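Local coordinates for protein ZmpA Glycopeptidase (Clostridium perfringens, PDB 6XSX) that probably cleaves glycosylated proteins as an M60-family metalloprotease, the chain here being the catalytic module of a larger multidomain glycopeptidase, at residues Gly58-Val63 and Val99-Glu104; Arg292-Val297 and Glu384-Ala389. All blocks are in the same frame, centred on the assembly; numbering follows the deposited sequence.

Contact 1: residues Gly58-Val63 and Val99-Glu104; sequences GQVITV and VITIPE
Ile61, Val63, Ile100 and Ile102 make up the apolar side of this antiparallel strand pair. The methyl ends of Ile61 and Ile102 meet, CD1 to CD1 at 3.7 Å, with the two side chains crossing at about a right angle. Ile61 reaches that point because its CG1 branch stands between the backbone N and the carbonyl carbon (chi1 58°), a setting that leans the chain toward Ile102. Further along, Val63 CG2 lies 3.8 Å from Ile100 CD1. On the other, more open face Val60 CG1 rests on Val99 CG1, 3.7 Å away, beside Thr101.

Between the faces runs the backbone ladder. Ile61 and Ile100 are a hydrogen-bonded pair, each N-H given to the other's carbonyl, and Val60-Thr101 and Thr62-Val99 flank it as non-hydrogen-bonded pairs. Val60 CA makes a C-H...O contact with Ile100 O, 3.2 Å away. Past the regular strands the pairing persists: Ile102 N gives a nearly straight bond (174°) to Gln59 O, 2.8 Å away, and Gly58 N, in a residue of positive phi (87°), closes the end on Ile102 O at 2.8 Å. The Gln59 side chain lies alongside that of Ile102, Gln59 CG to Ile102 CG1 4.0 Å, while its OE1 accepts from Lys56 N and its NE2 gives to Gly141 O.

In the four-stranded antiparallel sheet, strand 96-101 is outermost and strand 60-66 lies between it and strand 136-140. The isoleucine face packs against the larger mixed sheet, meeting Val55 of strand 49-56, Leu76 and Phe78 of strand 75-80 and Ile91 of strand 88-91.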
# COMPACT_ATOMS: atom_id res chain seq x y z
N GLY A 58 29.19 -11.92 -17.22
CA GLY A 58 30.29 -12.32 -18.08
C GLY A 58 30.49 -13.84 -18.14
O GLY A 58 31.33 -14.31 -18.91
N GLN A 59 29.75 -14.61 -17.34
CA GLN A 59 29.85 -16.06 -17.46
C GLN A 59 28.95 -16.53 -18.60
O GLN A 59 28.02 -15.84 -19.01
CB GLN A 59 29.62 -16.78 -16.13
CG GLN A 59 28.17 -17.05 -15.77
CD GLN A 59 28.02 -18.07 -14.65
OE1 GLN A 59 28.06 -17.75 -13.47
NE2 GLN A 59 27.82 -19.33 -15.03
N VAL A 60 29.27 -17.73 -19.10
CA VAL A 60 28.47 -18.41 -20.11
C VAL A 60 27.57 -19.40 -19.40
O VAL A 60 27.99 -20.08 -18.46
CB VAL A 60 29.39 -19.13 -21.12
CG1 VAL A 60 28.60 -20.02 -22.08
CG2 VAL A 60 30.28 -18.15 -21.88
N ILE A 61 26.31 -19.46 -19.85
CA ILE A 61 25.39 -20.52 -19.46
C ILE A 61 24.80 -21.08 -20.75
O ILE A 61 24.84 -20.41 -21.78
CB ILE A 61 24.29 -19.99 -18.51
CG1 ILE A 61 23.48 -18.84 -19.12
CG2 ILE A 61 24.88 -19.61 -17.16
CD1 ILE A 61 22.13 -18.60 -18.46
N THR A 62 24.30 -22.31 -20.68
CA THR A 62 23.67 -22.94 -21.83
C THR A 62 22.23 -23.30 -21.46
O THR A 62 22.00 -23.98 -20.47
CB THR A 62 24.46 -24.15 -22.34
OG1 THR A 62 25.81 -23.72 -22.57
CG2 THR A 62 23.89 -24.71 -23.63
N VAL A 63 21.28 -22.76 -22.23
CA VAL A 63 19.88 -22.97 -21.88
C VAL A 63 19.21 -23.72 -23.02
O VAL A 63 19.31 -23.31 -24.17
CB VAL A 63 19.16 -21.64 -21.57
CG1 VAL A 63 17.71 -21.87 -21.15
CG2 VAL A 63 19.91 -20.83 -20.52
N VAL A 99 23.50 -20.52 -26.14
CA VAL A 99 24.74 -20.18 -25.46
C VAL A 99 24.67 -18.69 -25.09
O VAL A 99 24.73 -17.84 -25.97
CB VAL A 99 25.98 -20.53 -26.31
CG1 VAL A 99 27.28 -20.27 -25.55
CG2 VAL A 99 25.94 -21.99 -26.78
N ILE A 100 24.50 -18.41 -23.79
CA ILE A 100 24.25 -17.05 -23.32
C ILE A 100 25.42 -16.56 -22.46
O ILE A 100 25.83 -17.22 -21.50
CB ILE A 100 22.91 -16.95 -22.56
CG1 ILE A 100 21.74 -17.38 -23.44
CG2 ILE A 100 22.70 -15.53 -22.04
CD1 ILE A 100 20.51 -17.74 -22.65
N THR A 101 25.90 -15.35 -22.81
CA THR A 101 26.80 -14.58 -21.96
C THR A 101 25.95 -13.70 -21.04
O THR A 101 25.13 -12.91 -21.50
CB THR A 101 27.81 -13.78 -22.80
OG1 THR A 101 28.55 -14.72 -23.57
CG2 THR A 101 28.79 -12.98 -21.96
N ILE A 102 26.14 -13.88 -19.73
CA ILE A 102 25.38 -13.10 -18.76
C ILE A 102 25.81 -11.64 -18.87
O ILE A 102 26.99 -11.34 -18.85
CB ILE A 102 25.52 -13.67 -17.34
CG1 ILE A 102 24.98 -15.11 -17.26
CG2 ILE A 102 24.86 -12.76 -16.31
CD1 ILE A 102 23.54 -15.26 -17.75
N PRO A 103 24.88 -10.67 -19.02
CA PRO A 103 25.27 -9.27 -19.16
C PRO A 103 25.73 -8.64 -17.84
O PRO A 103 25.68 -9.27 -16.77
CB PRO A 103 23.98 -8.61 -19.67
CG PRO A 103 22.87 -9.45 -19.05
CD PRO A 103 23.42 -10.86 -19.06
N GLU A 104 26.16 -7.38 -17.94
CA GLU A 104 26.74 -6.67 -16.81
C GLU A 104 26.14 -5.27 -16.74
O GLU A 104 26.12 -4.54 -17.73
CB GLU A 104 28.26 -6.63 -16.98
CG GLU A 104 28.98 -5.98 -15.81
CD GLU A 104 30.49 -5.84 -15.95
OE1 GLU A 104 31.02 -6.24 -17.00
OE2 GLU A 104 31.14 -5.34 -14.99

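Contact 2: residues Arg292-Val297 and Glu384-Ala389; sequences RTIVEV and ENKHNA
The imidazole of His387 is met obliquely by Ile294, whose CD1 approaches His387 CE1 at a modelled 3.2 Å, short for two carbons and doubtful as an exact value. Trp383 and Trp390, on the same helix, each form an edge-to-face pair with this ring, and both also touch Ile294. The isoleucine thus enters an aromatic cluster on helix 383-398. This is loop-to-helix packing in the M60 peptidase region: residues 292-294 lie against helix 383-398, with Ile294 as the N-cap residue of the short helix 295-298.

Ile294 also meets the aliphatic chain of Lys386, the two side chains crossing at a slant. Lys386 CD lies 3.7 Å from Ile294 CG1, while Lys386 CG comes within 3.3 Å of Arg292 O. With CG beside its own backbone N (chi1 -66°) and the chain fully extended beyond, the lysine carries its ammonium past the loop backbone to the next carbonyl.

Other polar groups join the loop to its surroundings: Arg292 forms a salt bridge with Asp377, and Thr293 OG1 is hydrogen-bonded to Trp390 NE1. At the far end of the lysine chain, Lys386 NZ gives a hydrogen bond to Thr293 O at 3.2 Å, approaching from above the carbonyl plane, 42° out of it.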
# COMPACT_ATOMS: atom_id res chain seq x y z
N ARG A 292 -7.45 9.24 -14.60
CA ARG A 292 -8.73 9.90 -14.39
C ARG A 292 -8.85 10.41 -12.96
O ARG A 292 -9.69 11.26 -12.68
CB ARG A 292 -9.89 8.93 -14.65
CG ARG A 292 -9.90 8.32 -16.04
CD ARG A 292 -10.98 7.25 -16.12
NE ARG A 292 -11.25 6.93 -17.51
CZ ARG A 292 -11.91 7.70 -18.38
NH1 ARG A 292 -12.39 8.87 -18.01
NH2 ARG A 292 -12.09 7.29 -19.62
N THR A 293 -8.02 9.88 -12.05
CA THR A 293 -8.01 10.31 -10.66
C THR A 293 -6.69 11.00 -10.33
O THR A 293 -5.89 11.26 -11.23
CB THR A 293 -8.37 9.14 -9.73
OG1 THR A 293 -8.60 9.70 -8.43
CG2 THR A 293 -7.30 8.07 -9.66
N ILE A 294 -6.46 11.32 -9.05
CA ILE A 294 -5.18 11.85 -8.61
C ILE A 294 -4.52 10.80 -7.71
O ILE A 294 -4.79 10.78 -6.51
CB ILE A 294 -5.33 13.20 -7.88
CG1 ILE A 294 -6.25 14.19 -8.63
CG2 ILE A 294 -3.97 13.81 -7.59
CD1 ILE A 294 -6.66 15.41 -7.80
N VAL A 295 -3.66 9.96 -8.30
CA VAL A 295 -3.19 8.76 -7.61
C VAL A 295 -2.24 9.12 -6.47
O VAL A 295 -2.16 8.39 -5.49
CB VAL A 295 -2.62 7.70 -8.58
CG1 VAL A 295 -3.72 7.11 -9.45
CG2 VAL A 295 -1.45 8.21 -9.41
N GLU A 296 -1.56 10.28 -6.59
CA GLU A 296 -0.66 10.76 -5.56
C GLU A 296 -1.44 11.02 -4.27
O GLU A 296 -0.90 10.95 -3.17
CB GLU A 296 0.06 12.03 -6.01
CG GLU A 296 0.99 11.81 -7.19
CD GLU A 296 0.39 11.94 -8.59
OE1 GLU A 296 -0.83 12.20 -8.71
OE2 GLU A 296 1.16 11.76 -9.56
N VAL A 297 -2.73 11.32 -4.41
CA VAL A 297 -3.54 11.56 -3.22
C VAL A 297 -4.10 10.22 -2.76
O VAL A 297 -3.85 9.81 -1.63
CB VAL A 297 -4.62 12.63 -3.45
CG1 VAL A 297 -5.59 12.73 -2.29
CG2 VAL A 297 -4.01 14.00 -3.74
N GLU A 384 -8.97 20.15 -10.62
CA GLU A 384 -10.27 20.54 -10.09
C GLU A 384 -11.38 19.64 -10.64
O GLU A 384 -12.32 19.31 -9.92
CB GLU A 384 -10.58 22.01 -10.41
CG GLU A 384 -9.56 23.00 -9.85
CD GLU A 384 -8.20 23.06 -10.54
OE1 GLU A 384 -8.06 22.50 -11.64
OE2 GLU A 384 -7.27 23.67 -9.97
N ASN A 385 -11.28 19.27 -11.92
CA ASN A 385 -12.27 18.40 -12.54
C ASN A 385 -12.29 17.03 -11.85
O ASN A 385 -13.36 16.48 -11.63
CB ASN A 385 -12.06 18.24 -14.05
CG ASN A 385 -13.22 17.51 -14.68
OD1 ASN A 385 -14.32 18.06 -14.77
ND2 ASN A 385 -13.01 16.27 -15.08
N LYS A 386 -11.10 16.50 -11.53
CA LYS A 386 -10.98 15.22 -10.85
C LYS A 386 -11.55 15.29 -9.44
O LYS A 386 -12.19 14.35 -8.97
CB LYS A 386 -9.51 14.78 -10.82
CG LYS A 386 -8.92 14.48 -12.19
CD LYS A 386 -7.45 14.17 -12.13
CE LYS A 386 -6.88 13.82 -13.49
NZ LYS A 386 -5.44 13.52 -13.39
N HIS A 387 -11.29 16.40 -8.75
CA HIS A 387 -11.85 16.61 -7.43
C HIS A 387 -13.36 16.48 -7.49
O HIS A 387 -13.95 15.78 -6.66
CB HIS A 387 -11.42 17.98 -6.87
CG HIS A 387 -10.00 18.03 -6.44
ND1 HIS A 387 -9.35 16.93 -5.90
CD2 HIS A 387 -9.11 19.04 -6.42
CE1 HIS A 387 -8.11 17.27 -5.58
NE2 HIS A 387 -7.94 18.55 -5.91
N ASN A 388 -13.97 17.13 -8.49
CA ASN A 388 -15.42 17.15 -8.64
C ASN A 388 -15.93 15.75 -8.93
O ASN A 388 -17.04 15.39 -8.52
CB ASN A 388 -15.88 18.19 -9.68
CG ASN A 388 -16.09 19.57 -9.08
OD1 ASN A 388 -17.22 19.96 -8.80
ND2 ASN A 388 -15.02 20.31 -8.87
N ALA A 389 -15.12 14.95 -9.62
CA ALA A 389 -15.49 13.57 -9.92
C ALA A 389 -15.55 12.73 -8.64
O ALA A 389 -16.41 11.87 -8.51
CB ALA A 389 -14.57 12.97 -10.96

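Overall arrangement
Contacts 1 and 2 lie well apart in the catalytic module, their centres 47 Å from each other and their nearest atoms about 31 Å, so they do not touch. Contact 1 is sheet pairing near the N-terminal end, whereas contact 2 joins a loop to a helix; the centre of contact 1 lies about 37 Å, and that of contact 2 about 19 Å, from the centre of the chain. Contact 1 closes along the sequence before contact 2 opens. An HExxH pattern on helix 277-286, consistent with a zinc-peptidase site though without bound metal here, precedes 292-297 closely in sequence, which makes contact 2 the one nearer to that helix along the chain.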